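PDB 3KKS: integrase from Bovine immunodeficiency virus, which probably inserts the reverse-transcribed viral DNA into host chromosomes, this construct being its catalytic core domain. Local coordinates for residues A[103-108]-A[125-130]; A[10-15]-A[108-113]; A[25-30]-A[141-146]; A[4-9]-A[90-95]. All coordinates share one frame; numbering follows the deposited sequence.

Contact 1 of 4, residues A[103-108]-A[125-130]; sequences KDRLAA and VSLNKK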
loop_
_atom_site.group_PDB
_atom_site.type_symbol
_atom_site.label_atom_id
_atom_site.label_comp_id
_atom_site.label_asym_id
_atom_site.label_seq_id
_atom_site.Cartn_x
_atom_site.Cartn_y
_atom_site.Cartn_z
ATOM N N LYS A 103 -3.761 -9.748 5.957
ATOM C CA LYS A 103 -3.695 -11.193 5.854
ATOM C C LYS A 103 -4.854 -11.841 6.610
ATOM O O LYS A 103 -5.355 -12.880 6.196
ATOM C CB LYS A 103 -2.344 -11.686 6.370
ATOM C CG LYS A 103 -1.184 -11.240 5.483
ATOM C CD LYS A 103 0.169 -11.642 6.054
ATOM C CE LYS A 103 1.313 -11.199 5.146
ATOM N NZ LYS A 103 1.228 -11.839 3.805
ATOM N N ASP A 104 -5.298 -11.214 7.695
ATOM C CA ASP A 104 -6.424 -11.735 8.467
ATOM C C ASP A 104 -7.715 -11.601 7.650
ATOM O O ASP A 104 -8.534 -12.515 7.617
ATOM C CB ASP A 104 -6.564 -10.974 9.795
ATOM C CG ASP A 104 -5.407 -11.245 10.750
ATOM O OD1 ASP A 104 -5.222 -10.464 11.717
ATOM O OD2 ASP A 104 -4.688 -12.246 10.537
ATOM N N ARG A 105 -7.890 -10.461 6.982
ATOM C CA ARG A 105 -9.089 -10.237 6.175
ATOM C C ARG A 105 -9.091 -11.171 4.968
ATOM O O ARG A 105 -10.132 -11.698 4.571
ATOM C CB ARG A 105 -9.151 -8.788 5.695
ATOM C CG ARG A 105 -9.253 -7.753 6.812
ATOM C CD ARG A 105 -10.545 -7.900 7.610
ATOM N NE ARG A 105 -10.721 -6.790 8.546
ATOM C CZ ARG A 105 -10.091 -6.680 9.711
ATOM N NH1 ARG A 105 -9.242 -7.621 10.091
ATOM N NH2 ARG A 105 -10.299 -5.621 10.487
ATOM N N LEU A 106 -7.913 -11.368 4.391
ATOM C CA LEU A 106 -7.747 -12.249 3.243
ATOM C C LEU A 106 -8.176 -13.654 3.642
ATOM O O LEU A 106 -8.925 -14.315 2.923
ATOM C CB LEU A 106 -6.281 -12.243 2.800
ATOM C CG LEU A 106 -5.904 -11.846 1.362
ATOM C CD1 LEU A 106 -6.956 -10.940 0.747
ATOM C CD2 LEU A 106 -4.549 -11.164 1.370
ATOM N N ALA A 107 -7.717 -14.110 4.798
ATOM C CA ALA A 107 -8.081 -15.441 5.262
ATOM C C ALA A 107 -9.592 -15.560 5.380
ATOM O O ALA A 107 -10.158 -16.624 5.148
ATOM C CB ALA A 107 -7.438 -15.726 6.607
ATOM N N ALA A 108 -10.254 -14.470 5.741
ATOM C CA ALA A 108 -11.697 -14.513 5.888
ATOM C C ALA A 108 -12.454 -14.503 4.565
ATOM O O ALA A 108 -13.316 -15.346 4.334
ATOM C CB ALA A 108 -12.164 -13.355 6.761
ATOM N N VAL A 125 -11.504 -2.896 1.588
ATOM C CA VAL A 125 -12.678 -2.120 1.945
ATOM C C VAL A 125 -12.895 -2.226 3.458
ATOM O O VAL A 125 -13.248 -1.252 4.127
ATOM C CB VAL A 125 -13.912 -2.681 1.228
ATOM C CG1 VAL A 125 -15.181 -2.150 1.866
ATOM C CG2 VAL A 125 -13.850 -2.310 -0.240
ATOM N N SER A 126 -12.686 -3.435 3.969
ATOM C CA SER A 126 -12.834 -3.743 5.383
ATOM C C SER A 126 -11.837 -2.950 6.221
ATOM O O SER A 126 -12.200 -2.329 7.220
ATOM C CB SER A 126 -12.611 -5.250 5.602
ATOM O OG SER A 126 -12.549 -5.580 6.981
ATOM N N LEU A 127 -10.574 -2.989 5.817
ATOM C CA LEU A 127 -9.513 -2.288 6.527
ATOM C C LEU A 127 -9.649 -0.784 6.480
ATOM O O LEU A 127 -9.441 -0.100 7.480
ATOM C CB LEU A 127 -8.145 -2.660 5.946
ATOM C CG LEU A 127 -7.720 -4.126 6.061
ATOM C CD1 LEU A 127 -6.373 -4.312 5.411
ATOM C CD2 LEU A 127 -7.662 -4.529 7.526
ATOM N N ASN A 128 -10.006 -0.268 5.312
ATOM C CA ASN A 128 -10.106 1.164 5.122
ATOM C C ASN A 128 -11.412 1.846 5.458
ATOM O O ASN A 128 -11.414 3.013 5.859
ATOM C CB ASN A 128 -9.743 1.501 3.681
ATOM C CG ASN A 128 -8.334 1.084 3.332
ATOM O OD1 ASN A 128 -7.462 1.051 4.196
ATOM N ND2 ASN A 128 -8.095 0.784 2.060
ATOM N N LYS A 129 -12.516 1.126 5.308
ATOM C CA LYS A 129 -13.823 1.711 5.531
ATOM C C LYS A 129 -14.713 1.058 6.579
ATOM O O LYS A 129 -15.755 1.611 6.916
ATOM C CB LYS A 129 -14.590 1.726 4.212
ATOM C CG LYS A 129 -13.893 2.445 3.072
ATOM C CD LYS A 129 -14.713 2.317 1.796
ATOM C CE LYS A 129 -14.282 3.321 0.752
ATOM N NZ LYS A 129 -15.129 3.187 -0.462
ATOM N N LYS A 130 -14.333 -0.102 7.103
ATOM C CA LYS A 130 -15.211 -0.761 8.065
ATOM C C LYS A 130 -14.687 -0.926 9.481
ATOM O O LYS A 130 -15.121 -1.813 10.213
ATOM C CB LYS A 130 -15.649 -2.113 7.497
ATOM C CG LYS A 130 -16.505 -1.959 6.246
ATOM C CD LYS A 130 -16.801 -3.283 5.589
ATOM C CE LYS A 130 -17.836 -3.113 4.486
ATOM N NZ LYS A 130 -17.995 -4.359 3.676
HETATM O O HOH W 1 -12.339 -3.894 9.461
#

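Contact 2 of 4, residues A[10-15]-A[108-113]; sequences THWNKT and AYQGDC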
loop_
_atom_site.group_PDB
_atom_site.type_symbol
_atom_site.label_atom_id
_atom_site.label_comp_id
_atom_site.label_asym_id
_atom_site.label_seq_id
_atom_site.Cartn_x
_atom_site.Cartn_y
_atom_site.Cartn_z
ATOM N N THR A 10 4.220 -9.047 -1.096
ATOM C CA THR A 10 3.980 -10.117 -0.150
ATOM C C THR A 10 3.394 -11.285 -0.901
ATOM O O THR A 10 3.098 -11.192 -2.090
ATOM C CB THR A 10 2.981 -9.714 0.942
ATOM O OG1 THR A 10 1.702 -9.466 0.347
ATOM C CG2 THR A 10 3.454 -8.470 1.657
ATOM N N HIS A 11 3.226 -12.386 -0.190
ATOM C CA HIS A 11 2.661 -13.581 -0.775
ATOM C C HIS A 11 1.518 -14.080 0.066
ATOM O O HIS A 11 1.546 -14.049 1.289
ATOM C CB HIS A 11 3.712 -14.683 -0.875
ATOM C CG HIS A 11 4.889 -14.313 -1.706
ATOM N ND1 HIS A 11 5.059 -14.750 -3.002
ATOM C CD2 HIS A 11 5.938 -13.491 -1.445
ATOM C CE1 HIS A 11 6.154 -14.213 -3.504
ATOM N NE2 HIS A 11 6.705 -13.446 -2.584
ATOM N N TRP A 12 0.508 -14.543 -0.641
ATOM C CA TRP A 12 -0.688 -15.116 -0.068
ATOM C C TRP A 12 -0.855 -16.333 -0.963
ATOM O O TRP A 12 -1.326 -16.210 -2.084
ATOM C CB TRP A 12 -1.840 -14.156 -0.248
ATOM C CG TRP A 12 -3.081 -14.747 0.237
ATOM C CD1 TRP A 12 -4.139 -15.151 -0.500
ATOM C CD2 TRP A 12 -3.407 -14.975 1.596
ATOM N NE1 TRP A 12 -5.130 -15.614 0.325
ATOM C CE2 TRP A 12 -4.706 -15.515 1.622
ATOM C CE3 TRP A 12 -2.728 -14.766 2.804
ATOM C CZ2 TRP A 12 -5.347 -15.859 2.815
ATOM C CZ3 TRP A 12 -3.369 -15.109 4.009
ATOM C CH2 TRP A 12 -4.669 -15.645 3.997
ATOM N N ASN A 13 -0.415 -17.492 -0.477
ATOM C CA ASN A 13 -0.421 -18.724 -1.260
ATOM C C ASN A 13 0.450 -18.476 -2.469
ATOM O O ASN A 13 1.495 -17.859 -2.345
ATOM C CB ASN A 13 -1.830 -19.103 -1.661
ATOM C CG ASN A 13 -2.719 -19.195 -0.477
ATOM O OD1 ASN A 13 -2.283 -19.623 0.592
ATOM N ND2 ASN A 13 -3.971 -18.784 -0.634
ATOM N N LYS A 14 0.019 -18.903 -3.647
ATOM C CA LYS A 14 0.841 -18.688 -4.837
ATOM C C LYS A 14 0.745 -17.296 -5.423
ATOM O O LYS A 14 1.557 -16.902 -6.254
ATOM C CB LYS A 14 0.496 -19.709 -5.916
ATOM N N THR A 15 -0.241 -16.534 -4.986
ATOM C CA THR A 15 -0.402 -15.201 -5.531
ATOM C C THR A 15 0.514 -14.174 -4.878
ATOM O O THR A 15 0.680 -14.159 -3.659
ATOM C CB THR A 15 -1.847 -14.733 -5.398
ATOM O OG1 THR A 15 -2.142 -14.542 -4.020
ATOM C CG2 THR A 15 -2.805 -15.770 -5.967
ATOM N N ALA A 108 -10.254 -14.470 5.741
ATOM C CA ALA A 108 -11.697 -14.513 5.888
ATOM C C ALA A 108 -12.454 -14.503 4.565
ATOM O O ALA A 108 -13.316 -15.346 4.334
ATOM C CB ALA A 108 -12.164 -13.355 6.761
ATOM N N TYR A 109 -12.116 -13.569 3.684
ATOM C CA TYR A 109 -12.831 -13.441 2.424
ATOM C C TYR A 109 -12.537 -14.418 1.289
ATOM O O TYR A 109 -13.383 -14.608 0.421
ATOM C CB TYR A 109 -12.684 -12.006 1.915
ATOM C CG TYR A 109 -13.320 -10.970 2.826
ATOM C CD1 TYR A 109 -14.686 -11.017 3.129
ATOM C CD2 TYR A 109 -12.565 -9.932 3.367
ATOM C CE1 TYR A 109 -15.281 -10.047 3.944
ATOM C CE2 TYR A 109 -13.149 -8.963 4.184
ATOM C CZ TYR A 109 -14.505 -9.023 4.465
ATOM O OH TYR A 109 -15.083 -8.049 5.255
ATOM N N GLN A 110 -11.364 -15.046 1.288
ATOM C CA GLN A 110 -11.016 -15.966 0.212
ATOM C C GLN A 110 -12.044 -17.081 0.030
ATOM O O GLN A 110 -12.319 -17.507 -1.090
ATOM C CB GLN A 110 -9.629 -16.575 0.450
ATOM C CG GLN A 110 -9.502 -17.373 1.732
ATOM C CD GLN A 110 -8.174 -18.096 1.835
ATOM O OE1 GLN A 110 -7.856 -18.693 2.862
ATOM N NE2 GLN A 110 -7.386 -18.044 0.765
ATOM N N GLY A 111 -12.614 -17.546 1.134
ATOM C CA GLY A 111 -13.609 -18.598 1.049
ATOM C C GLY A 111 -14.970 -18.101 0.595
ATOM O O GLY A 111 -15.871 -18.902 0.361
ATOM N N ASP A 112 -15.132 -16.786 0.462
ATOM C CA ASP A 112 -16.421 -16.226 0.035
ATOM C C ASP A 112 -16.407 -15.792 -1.437
ATOM O O ASP A 112 -17.454 -15.449 -1.996
ATOM C CB ASP A 112 -16.786 -14.992 0.875
ATOM C CG ASP A 112 -16.915 -15.290 2.354
ATOM O OD1 ASP A 112 -16.850 -14.330 3.147
ATOM O OD2 ASP A 112 -17.091 -16.461 2.738
ATOM N N CYS A 113 -15.225 -15.792 -2.053
ATOM C CA CYS A 113 -15.079 -15.357 -3.443
ATOM C C CYS A 113 -14.418 -16.402 -4.331
ATOM O O CYS A 113 -13.671 -17.259 -3.859
ATOM C CB CYS A 113 -14.209 -14.100 -3.522
ATOM S SG CYS A 113 -14.552 -12.794 -2.306
#

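Contact 3 of 4, residues A[25-30]-A[141-146]; sequences SGLVEA and EIYLES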
loop_
_atom_site.group_PDB
_atom_site.type_symbol
_atom_site.label_atom_id
_atom_site.label_comp_id
_atom_site.label_asym_id
_atom_site.label_seq_id
_atom_site.Cartn_x
_atom_site.Cartn_y
_atom_site.Cartn_z
ATOM N N SER A 25 -2.522 7.986 7.589
ATOM C CA SER A 25 -3.864 7.447 7.770
ATOM C C SER A 25 -3.912 5.937 7.998
ATOM O O SER A 25 -4.883 5.427 8.541
ATOM C CB SER A 25 -4.728 7.790 6.554
ATOM O OG SER A 25 -4.248 7.105 5.408
ATOM N N GLY A 26 -2.868 5.223 7.594
ATOM C CA GLY A 26 -2.892 3.781 7.749
ATOM C C GLY A 26 -3.702 3.151 6.624
ATOM O O GLY A 26 -3.910 1.942 6.599
ATOM N N LEU A 27 -4.167 3.975 5.690
ATOM C CA LEU A 27 -4.959 3.494 4.560
ATOM C C LEU A 27 -4.126 2.485 3.787
ATOM O O LEU A 27 -2.946 2.717 3.527
ATOM C CB LEU A 27 -5.347 4.660 3.638
ATOM C CG LEU A 27 -6.558 4.492 2.705
ATOM C CD1 LEU A 27 -6.719 5.732 1.852
ATOM C CD2 LEU A 27 -6.370 3.307 1.807
ATOM N N VAL A 28 -4.737 1.371 3.407
ATOM C CA VAL A 28 -4.011 0.347 2.672
ATOM C C VAL A 28 -4.463 0.222 1.231
ATOM O O VAL A 28 -5.657 0.303 0.934
ATOM C CB VAL A 28 -4.177 -1.044 3.324
ATOM C CG1 VAL A 28 -3.305 -2.076 2.585
ATOM C CG2 VAL A 28 -3.795 -0.981 4.795
ATOM N N GLU A 29 -3.490 0.034 0.346
ATOM C CA GLU A 29 -3.731 -0.170 -1.077
ATOM C C GLU A 29 -2.932 -1.403 -1.458
ATOM O O GLU A 29 -1.787 -1.557 -1.032
ATOM C CB GLU A 29 -3.248 1.013 -1.895
ATOM C CG GLU A 29 -4.373 1.833 -2.467
ATOM C CD GLU A 29 -5.473 0.976 -3.076
ATOM O OE1 GLU A 29 -5.165 0.068 -3.887
ATOM O OE2 GLU A 29 -6.652 1.222 -2.741
ATOM N N ALA A 30 -3.528 -2.288 -2.242
ATOM C CA ALA A 30 -2.838 -3.510 -2.637
ATOM C C ALA A 30 -3.308 -3.931 -4.008
ATOM O O ALA A 30 -4.377 -3.518 -4.454
ATOM C CB ALA A 30 -3.102 -4.627 -1.615
ATOM N N GLU A 141 -11.468 7.878 6.081
ATOM C CA GLU A 141 -11.893 9.230 6.449
ATOM C C GLU A 141 -10.691 10.085 6.816
ATOM O O GLU A 141 -10.625 11.261 6.471
ATOM C CB GLU A 141 -12.866 9.189 7.634
ATOM C CG GLU A 141 -14.123 8.376 7.369
ATOM C CD GLU A 141 -14.976 8.181 8.607
ATOM O OE1 GLU A 141 -14.423 7.826 9.671
ATOM O OE2 GLU A 141 -16.204 8.369 8.516
ATOM N N ILE A 142 -9.740 9.484 7.517
ATOM C CA ILE A 142 -8.539 10.181 7.931
ATOM C C ILE A 142 -7.742 10.643 6.716
ATOM O O ILE A 142 -7.308 11.794 6.650
ATOM C CB ILE A 142 -7.665 9.263 8.807
ATOM C CG1 ILE A 142 -8.378 8.992 10.138
ATOM C CG2 ILE A 142 -6.295 9.884 9.022
ATOM C CD1 ILE A 142 -7.554 8.196 11.133
ATOM N N TYR A 143 -7.546 9.741 5.757
ATOM C CA TYR A 143 -6.807 10.073 4.547
ATOM C C TYR A 143 -7.523 11.186 3.799
ATOM O O TYR A 143 -6.903 12.162 3.371
ATOM C CB TYR A 143 -6.692 8.861 3.618
ATOM C CG TYR A 143 -6.067 9.223 2.290
ATOM C CD1 TYR A 143 -4.682 9.319 2.151
ATOM C CD2 TYR A 143 -6.864 9.550 1.194
ATOM C CE1 TYR A 143 -4.106 9.740 0.956
ATOM C CE2 TYR A 143 -6.299 9.974 -0.009
ATOM C CZ TYR A 143 -4.922 10.068 -0.119
ATOM O OH TYR A 143 -4.355 10.500 -1.296
ATOM N N LEU A 144 -8.829 11.017 3.630
ATOM C CA LEU A 144 -9.652 11.997 2.941
ATOM C C LEU A 144 -9.509 13.358 3.598
ATOM O O LEU A 144 -9.488 14.385 2.922
ATOM C CB LEU A 144 -11.119 11.578 2.986
ATOM C CG LEU A 144 -12.109 12.685 2.641
ATOM C CD1 LEU A 144 -11.934 13.083 1.185
ATOM C CD2 LEU A 144 -13.537 12.212 2.909
ATOM N N GLU A 145 -9.417 13.358 4.921
ATOM C CA GLU A 145 -9.291 14.602 5.662
ATOM C C GLU A 145 -7.943 15.249 5.398
ATOM O O GLU A 145 -7.870 16.451 5.155
ATOM C CB GLU A 145 -9.472 14.350 7.157
ATOM C CG GLU A 145 -9.571 15.618 7.984
ATOM C CD GLU A 145 -10.664 16.545 7.490
ATOM O OE1 GLU A 145 -11.783 16.055 7.234
ATOM O OE2 GLU A 145 -10.404 17.762 7.361
ATOM N N SER A 146 -6.875 14.458 5.441
ATOM C CA SER A 146 -5.540 14.994 5.188
ATOM C C SER A 146 -5.513 15.572 3.773
ATOM O O SER A 146 -4.808 16.534 3.490
ATOM C CB SER A 146 -4.484 13.891 5.325
ATOM O OG SER A 146 -4.615 12.917 4.301
#

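Contact 4 of 4, residues A[4-9]-A[90-95]; sequences LWQMDN and QSQGVV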
loop_
_atom_site.group_PDB
_atom_site.type_symbol
_atom_site.label_atom_id
_atom_site.label_comp_id
_atom_site.label_asym_id
_atom_site.label_seq_id
_atom_site.Cartn_x
_atom_site.Cartn_y
_atom_site.Cartn_z
ATOM N N LEU A 4 3.254 9.971 2.721
ATOM C CA LEU A 4 4.360 9.060 2.501
ATOM C C LEU A 4 3.752 7.658 2.480
ATOM O O LEU A 4 3.028 7.268 3.395
ATOM C CB LEU A 4 5.383 9.161 3.638
ATOM C CG LEU A 4 6.678 8.343 3.534
ATOM C CD1 LEU A 4 7.555 8.648 4.736
ATOM C CD2 LEU A 4 6.389 6.861 3.487
ATOM N N TRP A 5 4.044 6.904 1.430
ATOM C CA TRP A 5 3.534 5.550 1.324
ATOM C C TRP A 5 4.699 4.579 1.292
ATOM O O TRP A 5 5.699 4.838 0.633
ATOM C CB TRP A 5 2.733 5.363 0.036
ATOM C CG TRP A 5 1.511 6.211 -0.096
ATOM C CD1 TRP A 5 1.464 7.556 -0.295
ATOM C CD2 TRP A 5 0.150 5.753 -0.105
ATOM N NE1 TRP A 5 0.158 7.968 -0.432
ATOM C CE2 TRP A 5 -0.670 6.879 -0.322
ATOM C CE3 TRP A 5 -0.454 4.495 0.048
ATOM C CZ2 TRP A 5 -2.067 6.794 -0.393
ATOM C CZ3 TRP A 5 -1.839 4.402 -0.022
ATOM C CH2 TRP A 5 -2.635 5.551 -0.243
ATOM N N GLN A 6 4.572 3.465 2.010
ATOM C CA GLN A 6 5.608 2.450 1.993
ATOM C C GLN A 6 5.042 1.229 1.290
ATOM O O GLN A 6 3.938 0.770 1.601
ATOM C CB GLN A 6 6.057 2.059 3.400
ATOM C CG GLN A 6 7.019 0.878 3.372
ATOM C CD GLN A 6 7.825 0.733 4.641
ATOM O OE1 GLN A 6 8.401 -0.330 4.902
ATOM N NE2 GLN A 6 7.885 1.805 5.438
ATOM N N MET A 7 5.806 0.704 0.344
ATOM C CA MET A 7 5.377 -0.439 -0.429
ATOM C C MET A 7 6.248 -1.658 -0.217
ATOM O O MET A 7 7.437 -1.549 0.071
ATOM C CB MET A 7 5.376 -0.077 -1.909
ATOM C CG MET A 7 6.703 0.460 -2.401
ATOM S SD MET A 7 6.679 0.884 -4.161
ATOM C CE MET A 7 8.373 1.552 -4.331
ATOM N N ASP A 8 5.631 -2.821 -0.379
ATOM C CA ASP A 8 6.302 -4.102 -0.231
ATOM C C ASP A 8 5.506 -5.131 -1.015
ATOM O O ASP A 8 4.320 -4.946 -1.289
ATOM C CB ASP A 8 6.342 -4.536 1.241
ATOM C CG ASP A 8 7.325 -3.729 2.068
ATOM O OD1 ASP A 8 8.547 -3.819 1.793
ATOM O OD2 ASP A 8 6.879 -3.010 2.994
ATOM N N ASN A 9 6.179 -6.206 -1.392
ATOM C CA ASN A 9 5.536 -7.289 -2.099
ATOM C C ASN A 9 5.359 -8.373 -1.062
ATOM O O ASN A 9 6.232 -8.579 -0.222
ATOM C CB ASN A 9 6.417 -7.799 -3.234
ATOM C CG ASN A 9 6.484 -6.830 -4.380
ATOM O OD1 ASN A 9 5.462 -6.320 -4.829
ATOM N ND2 ASN A 9 7.689 -6.573 -4.872
ATOM N N GLN A 90 7.633 4.810 14.301
ATOM C CA GLN A 90 6.176 4.817 14.283
ATOM C C GLN A 90 5.568 4.342 12.963
ATOM O O GLN A 90 4.551 3.655 12.959
ATOM C CB GLN A 90 5.658 6.219 14.626
ATOM C CG GLN A 90 5.938 6.647 16.064
ATOM C CD GLN A 90 5.048 5.941 17.074
ATOM O OE1 GLN A 90 3.839 6.172 17.122
ATOM N NE2 GLN A 90 5.643 5.074 17.886
ATOM N N SER A 91 6.187 4.705 11.843
ATOM C CA SER A 91 5.671 4.288 10.541
ATOM C C SER A 91 5.759 2.775 10.384
ATOM O O SER A 91 4.818 2.133 9.916
ATOM C CB SER A 91 6.455 4.956 9.407
ATOM O OG SER A 91 6.237 6.356 9.376
ATOM N N GLN A 92 6.892 2.208 10.781
ATOM C CA GLN A 92 7.099 0.771 10.667
ATOM C C GLN A 92 6.023 0.037 11.459
ATOM O O GLN A 92 5.591 -1.047 11.079
ATOM C CB GLN A 92 8.496 0.397 11.174
ATOM C CG GLN A 92 9.003 -0.960 10.701
ATOM C CD GLN A 92 8.972 -1.110 9.186
ATOM O OE1 GLN A 92 9.227 -0.156 8.448
ATOM N NE2 GLN A 92 8.672 -2.319 8.716
ATOM N N GLY A 93 5.581 0.644 12.556
ATOM C CA GLY A 93 4.548 0.025 13.365
ATOM C C GLY A 93 3.268 -0.100 12.557
ATOM O O GLY A 93 2.719 -1.189 12.406
ATOM N N VAL A 94 2.803 1.028 12.028
ATOM C CA VAL A 94 1.593 1.069 11.219
ATOM C C VAL A 94 1.643 0.048 10.071
ATOM O O VAL A 94 0.700 -0.712 9.866
ATOM C CB VAL A 94 1.380 2.491 10.636
ATOM C CG1 VAL A 94 0.108 2.540 9.795
ATOM C CG2 VAL A 94 1.303 3.512 11.769
ATOM N N VAL A 95 2.750 0.030 9.340
ATOM C CA VAL A 95 2.932 -0.874 8.207
ATOM C C VAL A 95 2.869 -2.356 8.552
ATOM O O VAL A 95 2.258 -3.141 7.824
ATOM C CB VAL A 95 4.279 -0.594 7.489
ATOM C CG1 VAL A 95 4.529 -1.627 6.395
ATOM C CG2 VAL A 95 4.262 0.797 6.898
HETATM O O HOH W 2 9.100 2.656 7.638
#

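Contact 1 of 4, residues A[103-108]-A[125-130]
S126 faces R105 from the neighbouring helix, and R105 NE donates to S126 OG, 2.7 Å between the two atoms. The acceptor lies in the guanidinium plane, yet the N-H...O angle of 142° leaves the bond bent. With the hydroxyl trans to its own backbone nitrogen (chi1 171°), S126 directs OG out toward helix 89-109. A water at the same guanidinium edge extends the grip: it accepts from NH2 of R105 at 2.9 Å, donates to the carbonyl O of S126 at 2.7 Å, and sits 3.0 Å from S126 OG. Next along the chain, L127 covers one guanidinium face, CD2 lying 3.8 Å above the plane and over its centre. The same methyl is 3.7 Å from R105 CG, and the bend at chi2 (-63°) carries the guanidinium back under it. L127 also packs on D101 and L102, one turn back along helix 89-109. At K130, where helical angles are lost, the backbone N still bonds to S126 O, so that carbonyl serves both the helix and the water. One polar and one apolar side chain thus join helices 89-109 and 116-129, consecutive helices of the RNase H-like integrase core.

Contact 2 of 4, residues A[10-15]-A[108-113]
W12 and Q110 meet where a beta-hairpin reaches the C-terminal end of helix 89-109; strands 4-12 and 15-22 are joined there by a type II' turn from W12 to T15. The close part belongs to the indole. Its first torsion, 176°, lays the W12 ring against L106 and A107 of the helix and against I17 of the adjacent strand. Q110 comes to the pyrrole edge of this ring, its amide plane inclined 51° to the indole. As modelled, W12 NE1 and Q110 NE2 are 3.3 Å apart, but that amide is probably turned over; reversed, it might accept a hydrogen bond from the indole. The carbon Q110 CD lies 3.7 Å from W12 CZ2. On the solvent side the contact thins out. N13, at the exposed tip of the turn with positive phi, merely approaches the end of Q110, the two amide planes being 12° apart. N13 CG also stands 4.3 Å above the W12 ring plane, offset toward the rim. The turn itself is pinned twice: W12 N donates to T15 O at 3.0 Å, and T15 OG1 donates to W12 O at 2.7 Å, in the carbonyl plane.

Contact 3 of 4, residues A[25-30]-A[141-146]
The Y143 ring has S25 OG at its edge, near the ring plane and on the side of its attachment, where OG is 3.5 Å from Y143 CB. L27 CD1 approaches obliquely, 3.6 Å from Y143 CG, while Y52 meets the tyrosine in a T-shaped (edge-to-face) pair. The phenol leads away from S25: a chi1 of 174° sends the Y143 ring past L27, and its OH bonds to the backbone N of T53. S25 forms the other half of the joint. Its OG accepts from L27 N at 3.1 Å with a fairly straight N-H...O angle of 157°, closing an ST turn, and is also hydrogen-bonded to OE2 of E22. The hydroxyl therefore has two partners, neither of them in the helix. The methylene of S25 packs there as well, CB lying 3.6 Å from I142 CG2 and 3.5 Å from the backbone N of Y143. One turn on, S146 OG donates to Y143 O at 2.6 Å. The contact thus sets helix 139-148 against the turn between antiparallel strands 15-22 and 28-33, beside helix 116-129, whose N128 touches L27 and bonds to the carbonyl of V28.

Contact 4 of 4, residues A[4-9]-A[90-95]
Q6 and V95 stand opposite one another, their CA atoms 7.5 Å apart, where strand 4-9 passes helix 90-95 at an angle of 53° with 10.1 Å between the axes. Q6 crosses the V95 side chain at about a right angle; it runs extended, and NE2 comes to 4.0 Å from V95 CG2. Q92 begins by pointing away from the strand, but its chain bends at chi2 and turns the amide back toward Q6. The two amide planes are inclined by 45°. Their nearest atoms are both oxygens, Q6 OE1 and Q92 OE1, 3.6 Å apart, and no direct hydrogen bond joins them. A water makes the link instead, accepting from Q6 NE2 at 2.7 Å and donating to Q92 OE1 at 2.9 Å. The other end of the Q92 amide is fixed by E96, whose OE2 takes a hydrogen from NE2. Farther along the strand D8 touches the helix loosely, OD2 lying 4.4 Å from V95 CG1, while its OD1 is close to OD2 of D60. Q6 OE1 is buried without a modelled partner, which leaves the glutamine held at its nitrogen alone. D8, D60 and E96 have a spacing consistent with the D,D-35-E motif of retroviral integrases, so the contact probably borders the active site, with Q92 a second-shell partner of E96.

How the contacts relate
Helix 89-109 is the common element of three contacts: contact 4 uses its N-terminal part, contact 1 its C-terminal part, and contact 2 its far end. Contacts 2 and 4 also share strand 4-12 and cross along the chain; their centres lie about 21 Å apart, and strand and helix stay in touch from Q6 to W12. Contact 4 closes before contact 1 opens. Contacts 1 and 2 have centres about 11 Å apart, W12 packing between them. Contact 3 encloses contact 1 along the chain, touches it through N128 and V28, and meets contact 4 where Y143 packs on W5. Contacts 2, 3 and 4 bring helices 89-109 and 139-148 to the RNase H-like sheet and its turns; contact 1 adds helix 116-129.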